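Glycine cleavage system transcriptional repressor, putative (Vibrio cholerae, PDB 1U8S) probably represses transcription of the glycine cleavage system genes, working as a dimer of chains that each carry two ACT domains. Local coordinates at residues C20-R25 with Q71-I76; R38-M41 with F46-L49; L104-K109 with F141-S146. One frame throughout, in Å; residues are numbered along the deposited sequence.

Contact 1: residues C20-R25 with Q71-I76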
ATOM      1  N   CYS B  20      12.267  -7.728  -2.669  1.00 58.74           N
ATOM      2  CA  CYS B  20      12.058  -6.765  -1.588  1.00 57.80           C
ATOM      3  C   CYS B  20      13.277  -6.619  -0.669  1.00 57.93           C
ATOM      4  O   CYS B  20      13.406  -5.629   0.043  1.00 57.50           O
ATOM      5  CB  CYS B  20      10.827  -7.163  -0.767  1.00 58.86           C
ATOM      6  SG  CYS B  20      10.261  -5.909   0.415  1.00 57.46           S
ATOM      7  N   ASN B  21      14.167  -7.606  -0.675  1.00 58.91           N
ATOM      8  CA  ASN B  21      15.373  -7.537   0.143  1.00 59.56           C
ATOM      9  C   ASN B  21      16.276  -6.443  -0.399  1.00 59.28           C
ATOM     10  O   ASN B  21      16.642  -5.510   0.309  1.00 60.25           O
ATOM     11  CB  ASN B  21      16.139  -8.863   0.102  1.00 61.10           C
ATOM     12  CG  ASN B  21      15.731  -9.811   1.212  1.00 62.75           C
ATOM     13  OD1 ASN B  21      15.725 -11.031   1.029  1.00 64.86           O
ATOM     14  ND2 ASN B  21      15.410  -9.259   2.379  1.00 62.59           N
ATOM     15  N   GLU B  22      16.623  -6.568  -1.672  1.00 58.69           N
ATOM     16  CA  GLU B  22      17.501  -5.617  -2.336  1.00 58.42           C
ATOM     17  C   GLU B  22      16.989  -4.191  -2.240  1.00 57.26           C
ATOM     18  O   GLU B  22      17.772  -3.255  -2.074  1.00 56.85           O
ATOM     19  CB  GLU B  22      17.666  -6.019  -3.800  1.00 59.71           C
ATOM     20  CG  GLU B  22      18.125  -7.459  -3.969  1.00 61.75           C
ATOM     21  CD  GLU B  22      17.827  -8.015  -5.348  1.00 62.91           C
ATOM     22  OE1 GLU B  22      17.969  -9.244  -5.536  1.00 61.96           O
ATOM     23  OE2 GLU B  22      17.455  -7.225  -6.243  1.00 64.52           O
ATOM     24  N   VAL B  23      15.675  -4.021  -2.335  1.00 56.28           N
ATOM     25  CA  VAL B  23      15.099  -2.688  -2.259  1.00 54.50           C
ATOM     26  C   VAL B  23      15.380  -2.022  -0.923  1.00 53.74           C
ATOM     27  O   VAL B  23      15.941  -0.927  -0.879  1.00 53.15           O
ATOM     28  CB  VAL B  23      13.590  -2.716  -2.492  1.00 54.76           C
ATOM     29  CG1 VAL B  23      13.031  -1.308  -2.391  1.00 56.11           C
ATOM     30  CG2 VAL B  23      13.297  -3.296  -3.865  1.00 55.01           C
ATOM     31  N   VAL B  24      15.002  -2.670   0.171  1.00 53.27           N
ATOM     32  CA  VAL B  24      15.247  -2.078   1.484  1.00 55.02           C
ATOM     33  C   VAL B  24      16.740  -2.107   1.772  1.00 55.68           C
ATOM     34  O   VAL B  24      17.253  -1.319   2.568  1.00 56.39           O
ATOM     35  CB  VAL B  24      14.510  -2.842   2.620  1.00 54.24           C
ATOM     36  CG1 VAL B  24      13.038  -2.972   2.289  1.00 54.19           C
ATOM     37  CG2 VAL B  24      15.143  -4.203   2.838  1.00 54.71           C
ATOM     38  N   ARG B  25      17.424  -3.032   1.111  1.00 56.21           N
ATOM     39  CA  ARG B  25      18.860  -3.207   1.272  1.00 56.15           C
ATOM     40  C   ARG B  25      19.569  -1.991   0.700  1.00 53.89           C
ATOM     41  O   ARG B  25      20.403  -1.367   1.355  1.00 52.94           O
ATOM     42  CB  ARG B  25      19.298  -4.481   0.539  1.00 58.88           C
ATOM     43  CG  ARG B  25      20.777  -4.802   0.607  1.00 62.57           C
ATOM     44  CD  ARG B  25      21.074  -6.132  -0.082  1.00 65.69           C
ATOM     45  NE  ARG B  25      22.503  -6.294  -0.323  1.00 68.55           N
ATOM     46  CZ  ARG B  25      23.222  -5.481  -1.091  1.00 71.07           C
ATOM     47  NH1 ARG B  25      22.642  -4.450  -1.697  1.00 72.30           N
ATOM     48  NH2 ARG B  25      24.522  -5.691  -1.253  1.00 72.79           N
ATOM     49  N   GLN B  71      17.104  -2.232 -13.425  1.00 68.26           N
ATOM     50  CA  GLN B  71      17.567  -2.608 -14.750  1.00 69.12           C
ATOM     51  C   GLN B  71      17.875  -4.099 -14.783  1.00 68.27           C
ATOM     52  O   GLN B  71      17.435  -4.816 -15.679  1.00 67.25           O
ATOM     53  CB  GLN B  71      18.824  -1.807 -15.105  1.00 71.41           C
ATOM     54  CG  GLN B  71      19.529  -2.271 -16.374  1.00 73.98           C
ATOM     55  CD  GLN B  71      21.018  -1.952 -16.357  1.00 76.07           C
ATOM     56  OE1 GLN B  71      21.741  -2.349 -15.434  1.00 76.28           O
ATOM     57  NE2 GLN B  71      21.484  -1.240 -17.381  1.00 76.50           N
ATOM     58  N   GLN B  72      18.618  -4.559 -13.782  1.00 68.68           N
ATOM     59  CA  GLN B  72      19.026  -5.957 -13.701  1.00 70.86           C
ATOM     60  C   GLN B  72      17.992  -6.921 -13.113  1.00 71.35           C
ATOM     61  O   GLN B  72      18.284  -8.103 -12.894  1.00 69.75           O
ATOM     62  CB  GLN B  72      20.331  -6.054 -12.907  1.00 71.87           C
ATOM     63  CG  GLN B  72      20.317  -5.293 -11.588  1.00 72.09           C
ATOM     64  CD  GLN B  72      21.579  -5.519 -10.772  1.00 73.15           C
ATOM     65  OE1 GLN B  72      21.889  -6.647 -10.382  1.00 72.33           O
ATOM     66  NE2 GLN B  72      22.318  -4.445 -10.512  1.00 74.91           N
ATOM     67  N   HIS B  73      16.786  -6.415 -12.868  1.00 72.89           N
ATOM     68  CA  HIS B  73      15.711  -7.231 -12.312  1.00 73.28           C
ATOM     69  C   HIS B  73      14.386  -6.993 -13.029  1.00 72.50           C
ATOM     70  O   HIS B  73      13.340  -7.465 -12.586  1.00 72.93           O
ATOM     71  CB  HIS B  73      15.557  -6.943 -10.814  1.00 74.93           C
ATOM     72  CG  HIS B  73      16.767  -7.307 -10.006  1.00 77.39           C
ATOM     73  ND1 HIS B  73      17.933  -6.575 -10.043  1.00 77.67           N
ATOM     74  CD2 HIS B  73      17.003  -8.353  -9.177  1.00 78.06           C
ATOM     75  CE1 HIS B  73      18.839  -7.155  -9.272  1.00 78.20           C
ATOM     76  NE2 HIS B  73      18.300  -8.236  -8.737  1.00 78.17           N
ATOM     77  N   ASP B  74      14.434  -6.268 -14.142  1.00 72.38           N
ATOM     78  CA  ASP B  74      13.231  -5.969 -14.911  1.00 72.45           C
ATOM     79  C   ASP B  74      12.214  -5.237 -14.039  1.00 71.28           C
ATOM     80  O   ASP B  74      11.011  -5.236 -14.313  1.00 71.54           O
ATOM     81  CB  ASP B  74      12.626  -7.263 -15.470  1.00 74.88           C
ATOM     82  CG  ASP B  74      13.061  -7.538 -16.905  1.00 77.57           C
ATOM     83  OD1 ASP B  74      12.628  -6.788 -17.811  1.00 77.61           O
ATOM     84  OD2 ASP B  74      13.838  -8.497 -17.127  1.00 78.89           O
ATOM     85  N   LEU B  75      12.728  -4.607 -12.988  1.00 68.40           N
ATOM     86  CA  LEU B  75      11.928  -3.850 -12.041  1.00 65.69           C
ATOM     87  C   LEU B  75      11.618  -2.484 -12.663  1.00 64.16           C
ATOM     88  O   LEU B  75      12.377  -1.994 -13.493  1.00 65.56           O
ATOM     89  CB  LEU B  75      12.740  -3.691 -10.761  1.00 66.20           C
ATOM     90  CG  LEU B  75      12.087  -3.331  -9.434  1.00 67.90           C
ATOM     91  CD1 LEU B  75      13.157  -3.371  -8.352  1.00 67.82           C
ATOM     92  CD2 LEU B  75      11.452  -1.958  -9.509  1.00 68.25           C
ATOM     93  N   ILE B  76      10.502  -1.875 -12.285  1.00 61.85           N
ATOM     94  CA  ILE B  76      10.141  -0.564 -12.825  1.00 59.74           C
ATOM     95  C   ILE B  76      10.095   0.425 -11.675  1.00 58.06           C
ATOM     96  O   ILE B  76       9.350   0.222 -10.724  1.00 57.76           O
ATOM     97  CB  ILE B  76       8.751  -0.575 -13.473  1.00 60.47           C
ATOM     98  CG1 ILE B  76       8.568  -1.832 -14.317  1.00 61.81           C
ATOM     99  CG2 ILE B  76       8.587   0.648 -14.361  1.00 61.42           C
ATOM    100  CD1 ILE B  76       7.167  -1.966 -14.897  1.00 62.28           C
TER

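Contact 2: residues R38-M41 with F46-L49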
ATOM      1  N   ARG B  38       4.247   0.425   1.795  1.00 31.48           N
ATOM      2  CA  ARG B  38       3.119  -0.453   1.537  1.00 30.44           C
ATOM      3  C   ARG B  38       3.611  -1.483   0.534  1.00 33.01           C
ATOM      4  O   ARG B  38       4.197  -1.148  -0.512  1.00 30.46           O
ATOM      5  CB  ARG B  38       1.942   0.316   0.954  1.00 27.81           C
ATOM      6  CG  ARG B  38       1.379   1.369   1.881  1.00 27.89           C
ATOM      7  CD  ARG B  38       0.580   0.771   3.017  1.00 27.22           C
ATOM      8  NE  ARG B  38      -0.143   1.833   3.697  1.00 28.79           N
ATOM      9  CZ  ARG B  38       0.415   2.677   4.557  1.00 33.50           C
ATOM     10  NH1 ARG B  38       1.711   2.564   4.859  1.00 29.52           N
ATOM     11  NH2 ARG B  38      -0.307   3.665   5.072  1.00 31.28           N
ATOM     12  N   ILE B  39       3.381  -2.743   0.875  1.00 32.73           N
ATOM     13  CA  ILE B  39       3.795  -3.841   0.038  1.00 33.90           C
ATOM     14  C   ILE B  39       2.574  -4.668  -0.317  1.00 33.83           C
ATOM     15  O   ILE B  39       1.797  -5.074   0.549  1.00 33.45           O
ATOM     16  CB  ILE B  39       4.829  -4.708   0.778  1.00 34.21           C
ATOM     17  CG1 ILE B  39       6.006  -3.830   1.218  1.00 35.00           C
ATOM     18  CG2 ILE B  39       5.280  -5.858  -0.105  1.00 32.29           C
ATOM     19  CD1 ILE B  39       6.988  -4.519   2.145  1.00 35.23           C
ATOM     20  N   ALA B  40       2.400  -4.909  -1.602  1.00 34.69           N
ATOM     21  CA  ALA B  40       1.266  -5.688  -2.061  1.00 36.74           C
ATOM     22  C   ALA B  40       1.712  -6.605  -3.178  1.00 37.00           C
ATOM     23  O   ALA B  40       2.565  -6.248  -3.985  1.00 38.09           O
ATOM     24  CB  ALA B  40       0.148  -4.762  -2.561  1.00 33.06           C
ATOM     25  N   MET B  41       1.140  -7.799  -3.199  1.00 40.67           N
ATOM     26  CA  MET B  41       1.431  -8.775  -4.234  1.00 43.07           C
ATOM     27  C   MET B  41       0.202  -8.784  -5.125  1.00 41.42           C
ATOM     28  O   MET B  41      -0.818  -9.351  -4.757  1.00 41.68           O
ATOM     29  CB  MET B  41       1.665 -10.160  -3.612  1.00 45.78           C
ATOM     30  CG  MET B  41       1.317 -11.348  -4.530  1.00 54.79           C
ATOM     31  SD  MET B  41       2.384 -11.603  -6.011  1.00 60.85           S
ATOM     32  CE  MET B  41       3.110 -13.231  -5.612  1.00 59.54           C
ATOM     33  N   PHE B  46       5.230  -7.735  -7.680  1.00 39.04           N
ATOM     34  CA  PHE B  46       5.633  -7.226  -6.378  1.00 39.18           C
ATOM     35  C   PHE B  46       5.421  -5.715  -6.517  1.00 38.29           C
ATOM     36  O   PHE B  46       6.023  -5.085  -7.386  1.00 37.82           O
ATOM     37  CB  PHE B  46       7.119  -7.565  -6.140  1.00 39.02           C
ATOM     38  CG  PHE B  46       7.799  -6.698  -5.110  1.00 38.58           C
ATOM     39  CD1 PHE B  46       7.686  -6.975  -3.752  1.00 39.49           C
ATOM     40  CD2 PHE B  46       8.566  -5.599  -5.505  1.00 39.22           C
ATOM     41  CE1 PHE B  46       8.331  -6.168  -2.795  1.00 38.94           C
ATOM     42  CE2 PHE B  46       9.211  -4.786  -4.558  1.00 39.23           C
ATOM     43  CZ  PHE B  46       9.091  -5.075  -3.203  1.00 38.25           C
ATOM     44  N   THR B  47       4.542  -5.140  -5.702  1.00 37.08           N
ATOM     45  CA  THR B  47       4.296  -3.700  -5.782  1.00 36.78           C
ATOM     46  C   THR B  47       4.645  -3.051  -4.455  1.00 35.87           C
ATOM     47  O   THR B  47       4.258  -3.545  -3.388  1.00 36.85           O
ATOM     48  CB  THR B  47       2.818  -3.364  -6.150  1.00 35.46           C
ATOM     49  OG1 THR B  47       1.944  -3.846  -5.131  1.00 37.76           O
ATOM     50  CG2 THR B  47       2.434  -4.017  -7.455  1.00 35.41           C
ATOM     51  N   LEU B  48       5.353  -1.929  -4.537  1.00 33.87           N
ATOM     52  CA  LEU B  48       5.808  -1.202  -3.357  1.00 32.49           C
ATOM     53  C   LEU B  48       5.661   0.332  -3.366  1.00 32.89           C
ATOM     54  O   LEU B  48       6.048   1.002  -4.325  1.00 29.94           O
ATOM     55  CB  LEU B  48       7.273  -1.547  -3.133  1.00 31.38           C
ATOM     56  CG  LEU B  48       8.045  -0.651  -2.189  1.00 31.37           C
ATOM     57  CD1 LEU B  48       7.909  -1.187  -0.793  1.00 31.74           C
ATOM     58  CD2 LEU B  48       9.508  -0.631  -2.596  1.00 35.01           C
ATOM     59  N   LEU B  49       5.099   0.874  -2.286  1.00 33.76           N
ATOM     60  CA  LEU B  49       4.982   2.322  -2.119  1.00 34.24           C
ATOM     61  C   LEU B  49       5.941   2.576  -0.986  1.00 34.04           C
ATOM     62  O   LEU B  49       5.909   1.849  -0.002  1.00 35.04           O
ATOM     63  CB  LEU B  49       3.582   2.739  -1.676  1.00 33.35           C
ATOM     64  CG  LEU B  49       2.494   2.527  -2.721  1.00 36.37           C
ATOM     65  CD1 LEU B  49       1.173   3.124  -2.232  1.00 30.57           C
ATOM     66  CD2 LEU B  49       2.946   3.160  -4.054  1.00 35.49           C
TER

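Contact 3: residues L104-K109 with F141-S146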
ATOM      1  N   LEU B 104     -22.822   2.789 -12.113  1.00 57.72           N
ATOM      2  CA  LEU B 104     -22.681   4.149 -12.627  1.00 56.85           C
ATOM      3  C   LEU B 104     -22.240   5.238 -11.630  1.00 54.59           C
ATOM      4  O   LEU B 104     -23.031   5.707 -10.810  1.00 53.81           O
ATOM      5  CB  LEU B 104     -23.995   4.571 -13.292  1.00 59.28           C
ATOM      6  CG  LEU B 104     -23.965   5.717 -14.309  1.00 61.00           C
ATOM      7  CD1 LEU B 104     -23.081   5.333 -15.494  1.00 60.02           C
ATOM      8  CD2 LEU B 104     -25.388   6.018 -14.777  1.00 61.02           C
ATOM      9  N   GLY B 105     -20.971   5.630 -11.722  1.00 52.20           N
ATOM     10  CA  GLY B 105     -20.408   6.680 -10.882  1.00 51.22           C
ATOM     11  C   GLY B 105     -20.573   6.566  -9.382  1.00 50.30           C
ATOM     12  O   GLY B 105     -20.458   7.559  -8.666  1.00 51.60           O
ATOM     13  N   LEU B 106     -20.814   5.347  -8.912  1.00 48.30           N
ATOM     14  CA  LEU B 106     -21.021   5.058  -7.501  1.00 44.82           C
ATOM     15  C   LEU B 106     -19.760   5.067  -6.632  1.00 44.05           C
ATOM     16  O   LEU B 106     -19.766   5.624  -5.525  1.00 43.92           O
ATOM     17  CB  LEU B 106     -21.707   3.698  -7.370  1.00 44.40           C
ATOM     18  CG  LEU B 106     -22.289   3.339  -6.005  1.00 43.96           C
ATOM     19  CD1 LEU B 106     -23.487   4.238  -5.729  1.00 40.69           C
ATOM     20  CD2 LEU B 106     -22.697   1.872  -5.994  1.00 45.14           C
ATOM     21  N   THR B 107     -18.684   4.449  -7.116  1.00 40.40           N
ATOM     22  CA  THR B 107     -17.455   4.389  -6.341  1.00 37.38           C
ATOM     23  C   THR B 107     -16.930   5.760  -5.932  1.00 38.77           C
ATOM     24  O   THR B 107     -16.584   5.966  -4.772  1.00 38.41           O
ATOM     25  CB  THR B 107     -16.328   3.631  -7.088  1.00 35.36           C
ATOM     26  OG1 THR B 107     -16.739   2.282  -7.341  1.00 32.45           O
ATOM     27  CG2 THR B 107     -15.060   3.597  -6.237  1.00 34.39           C
ATOM     28  N   GLU B 108     -16.876   6.705  -6.868  1.00 41.12           N
ATOM     29  CA  GLU B 108     -16.361   8.039  -6.555  1.00 41.64           C
ATOM     30  C   GLU B 108     -17.242   8.813  -5.573  1.00 39.39           C
ATOM     31  O   GLU B 108     -16.815   9.817  -4.998  1.00 38.47           O
ATOM     32  CB  GLU B 108     -16.154   8.843  -7.842  1.00 43.80           C
ATOM     33  CG  GLU B 108     -17.327   8.789  -8.793  1.00 49.86           C
ATOM     34  CD  GLU B 108     -17.058   7.915 -10.008  1.00 52.65           C
ATOM     35  OE1 GLU B 108     -16.714   6.723  -9.826  1.00 51.54           O
ATOM     36  OE2 GLU B 108     -17.198   8.429 -11.144  1.00 53.27           O
ATOM     37  N   LYS B 109     -18.472   8.343  -5.388  1.00 38.37           N
ATOM     38  CA  LYS B 109     -19.401   8.957  -4.439  1.00 36.68           C
ATOM     39  C   LYS B 109     -18.879   8.614  -3.047  1.00 34.97           C
ATOM     40  O   LYS B 109     -18.875   9.440  -2.138  1.00 33.62           O
ATOM     41  CB  LYS B 109     -20.803   8.367  -4.619  1.00 38.34           C
ATOM     42  CG  LYS B 109     -21.516   8.835  -5.875  1.00 40.94           C
ATOM     43  CD  LYS B 109     -22.496   9.957  -5.560  1.00 45.76           C
ATOM     44  CE  LYS B 109     -22.895  10.708  -6.810  1.00 46.15           C
ATOM     45  NZ  LYS B 109     -23.101   9.750  -7.922  1.00 48.34           N
ATOM     46  N   PHE B 141     -22.573  -4.982  -8.199  1.00 53.57           N
ATOM     47  CA  PHE B 141     -21.324  -4.240  -8.082  1.00 49.56           C
ATOM     48  C   PHE B 141     -20.974  -4.082  -6.598  1.00 46.95           C
ATOM     49  O   PHE B 141     -21.804  -3.601  -5.825  1.00 44.27           O
ATOM     50  CB  PHE B 141     -21.492  -2.866  -8.732  1.00 49.23           C
ATOM     51  CG  PHE B 141     -20.200  -2.126  -8.927  1.00 50.10           C
ATOM     52  CD1 PHE B 141     -19.273  -2.558  -9.871  1.00 48.80           C
ATOM     53  CD2 PHE B 141     -19.908  -1.000  -8.167  1.00 48.80           C
ATOM     54  CE1 PHE B 141     -18.074  -1.878 -10.056  1.00 48.31           C
ATOM     55  CE2 PHE B 141     -18.712  -0.318  -8.345  1.00 49.53           C
ATOM     56  CZ  PHE B 141     -17.793  -0.761  -9.294  1.00 48.19           C
ATOM     57  N   HIS B 142     -19.765  -4.495  -6.205  1.00 42.71           N
ATOM     58  CA  HIS B 142     -19.326  -4.389  -4.806  1.00 41.44           C
ATOM     59  C   HIS B 142     -18.129  -3.453  -4.615  1.00 39.26           C
ATOM     60  O   HIS B 142     -17.114  -3.563  -5.309  1.00 40.09           O
ATOM     61  CB  HIS B 142     -18.943  -5.764  -4.222  1.00 42.58           C
ATOM     62  CG  HIS B 142     -20.068  -6.752  -4.169  1.00 46.39           C
ATOM     63  ND1 HIS B 142     -20.031  -7.877  -3.370  1.00 47.14           N
ATOM     64  CD2 HIS B 142     -21.250  -6.807  -4.833  1.00 47.28           C
ATOM     65  CE1 HIS B 142     -21.137  -8.579  -3.543  1.00 47.59           C
ATOM     66  NE2 HIS B 142     -21.894  -7.952  -4.426  1.00 46.71           N
ATOM     67  N   ILE B 143     -18.250  -2.540  -3.661  1.00 36.92           N
ATOM     68  CA  ILE B 143     -17.177  -1.597  -3.345  1.00 34.17           C
ATOM     69  C   ILE B 143     -16.634  -1.941  -1.957  1.00 32.37           C
ATOM     70  O   ILE B 143     -17.396  -2.228  -1.037  1.00 32.35           O
ATOM     71  CB  ILE B 143     -17.702  -0.121  -3.348  1.00 33.13           C
ATOM     72  CG1 ILE B 143     -18.197   0.249  -4.754  1.00 31.92           C
ATOM     73  CG2 ILE B 143     -16.602   0.847  -2.905  1.00 31.01           C
ATOM     74  CD1 ILE B 143     -18.800   1.657  -4.872  1.00 29.60           C
ATOM     75  N   ALA B 144     -15.316  -1.946  -1.815  1.00 33.04           N
ATOM     76  CA  ALA B 144     -14.690  -2.229  -0.517  1.00 33.82           C
ATOM     77  C   ALA B 144     -13.612  -1.183  -0.260  1.00 32.92           C
ATOM     78  O   ALA B 144     -12.657  -1.056  -1.029  1.00 33.80           O
ATOM     79  CB  ALA B 144     -14.084  -3.628  -0.498  1.00 31.46           C
ATOM     80  N   ILE B 145     -13.774  -0.439   0.823  1.00 31.31           N
ATOM     81  CA  ILE B 145     -12.833   0.616   1.171  1.00 32.76           C
ATOM     82  C   ILE B 145     -12.328   0.476   2.604  1.00 33.31           C
ATOM     83  O   ILE B 145     -13.088   0.120   3.510  1.00 34.72           O
ATOM     84  CB  ILE B 145     -13.509   2.022   1.037  1.00 32.86           C
ATOM     85  CG1 ILE B 145     -13.810   2.326  -0.436  1.00 33.87           C
ATOM     86  CG2 ILE B 145     -12.626   3.108   1.683  1.00 31.89           C
ATOM     87  CD1 ILE B 145     -14.782   3.479  -0.645  1.00 30.51           C
ATOM     88  N   SER B 146     -11.048   0.765   2.809  1.00 33.11           N
ATOM     89  CA  SER B 146     -10.459   0.732   4.149  1.00 35.16           C
ATOM     90  C   SER B 146      -9.930   2.125   4.406  1.00 35.13           C
ATOM     91  O   SER B 146      -9.185   2.666   3.587  1.00 34.61           O
ATOM     92  CB  SER B 146      -9.314  -0.284   4.240  1.00 34.84           C
ATOM     93  OG  SER B 146      -9.832  -1.605   4.304  1.00 37.29           O
TER

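Contact 1: residues C20-R25 with Q71-I76
Glu22 lays one oxygen of its carboxylate over a face of the His73 imidazole. OE2 of Glu22 comes nearest the outer nitrogen, 2.8 Å from His73 NE2, and also lies 3.2 Å from His73 CD2. Because this oxygen sits above the ring, the short OE2 to NE2 approach does not by itself make a hydrogen bond: an N-H on NE2 would point outward in the ring plane, roughly at right angles to the line to OE2. The two side chains approach from opposite directions, with carboxylate and imidazole planes 65° apart, neither stacked flat nor square to one another. With chi1 at -54°, CG of Glu22 stands beside its own backbone N, and the extended chain beyond it carries the acid across to the ring.

Each group is steadied from outside the pair. Glu22 OE1 forms a salt bridge to Arg16, while His73 ND1 is hydrogen-bonded to Leu69 O in the last turn of helix 56-71. A carboxylate over the ring would probably favour a protonated imidazole, though Arg16, already paired with the same carboxylate, should temper that effect.

Beside this polar pair the contact turns apolar but stays loose, Val23 CG2 lying 4.5 Å from Leu75 CD1. Between His73 and Leu75 the chain bends through Asp74, whose phi is positive. In the beta-alpha-beta-beta-alpha-beta order of the first ACT domain, the contact thus ties the connection from helix 56-71 to strand 76-82 against the first helix, 19-28, where Ile19 touches both His73 and Leu75.

Contact 2: residues R38-M41 with F46-L49
Ala40 and Thr47 face each other as a hydrogen-bonded antiparallel pair, and Thr47 reaches the carbonyl of Ala40 twice. Its amide approaches almost head-on, with Thr47 N 2.8 Å from Ala40 O and a C=O...N angle of 174°. Its hydroxyl also donates, Thr47 OG1 standing 2.7 Å from Ala40 O, but from above the carbonyl plane. A chi1 of 63° tucks OG1 between the threonine's own backbone N and carbonyl carbon, close over the neighbouring strand, where it also lies 3.3 Å from the Ala40 methyl, CB. The pair is completed in the other sense by Ala40 N to Thr47 O.

Two residues along, at the next hydrogen-bonded pair, the backbone bonds run from Arg38 N to Leu49 O and from Leu49 N to Arg38 O, both 2.8 Å. Arg38 CB lies 3.9 Å from Leu49 CB. The arginine tip then leads away to a salt bridge with Asp36. On the other face, Ile39 and Leu48 lie side by side as a non-hydrogen-bonded pair, with Ile39 CG1 3.8 Å from Leu48 CD1. Ile39 CG2 meets Phe46 CE1 more loosely, at 4.1 Å.

Ile19 and Cys20 of helix 19-28 cover this apolar face, the former at Phe46, the latter at Ile39. On the opposite face, Leu49 meets Leu49 of the second subunit. Strand 33-42 is outermost in this chain's sheet, and its Ile39 makes backbone hydrogen bonds to the second subunit. Within the hairpin, the extra hydroxyl bond ties a buried polar side-chain atom to a carbonyl already in use, so Thr47 can sit between Ala40 and Leu49 with its hydroxyl bonded.

Contact 3: residues L104-K109 with F141-S146
Two first torsions near -60° set this contact: in Thr107 (chi1 -61°) the hydroxyl lies opposite the carbonyl carbon, and in Ile143 (chi1 -63°) the CG1 branch does the same, its chain then running out straight to CD1. That methyl ends against Thr107, with Ile143 CD1 3.3 Å from Thr107 OG1 and 3.4 Å from Thr107 CA. Leu106 closes over the same methyl from the preceding residue, with its CG 4.0 Å from Ile143 CD1, the two side chains meeting at a slant.

Phe141, two residues back on the same side of the strand, offers its rim. Thr107 OG1 lies near the plane of the ring, 3.4 Å from Phe141 CE2, so the hydroxyl meets the weakly positive C-H edge instead of the pi face.

The second ACT domain follows the beta-alpha-beta-beta-alpha-beta pattern, in which helices pack on one face of a four-stranded antiparallel sheet, and here helix 107-116 lies against the central strand 141-149. Gly105, with positive phi, turns the chain into Leu106, and Lys109 N is hydrogen-bonded to Leu106 O at 3.0 Å. Ile143 also packs on Phe110, as does Ile145 further along the strand. At the subunit interface, Glu108 forms a salt bridge with Arg25 of the second subunit, and Thr107 packs on Val24 of that subunit.

In the fold
Contacts 1 and 2 belong to the same ACT domain and touch, their centres 12 Å apart: Cys20 CB reaches Phe46 CE1 at 3.4 Å and Val23 CG1 reaches Leu48 CD2 at 3.6 Å, so helix 19-28 joins the loop to the hairpin. Contact 3 lies in the second ACT domain, its centre 34 Å from that of contact 1 and 22 Å from that of contact 2, the nearest atoms of contacts 2 and 3 being about 9 Å apart. The second subunit bridges what the chain leaves separate: Asn21 of contact 1 packs on Glu108 of the second subunit, a pairing consistent with the domain-swapped dimer.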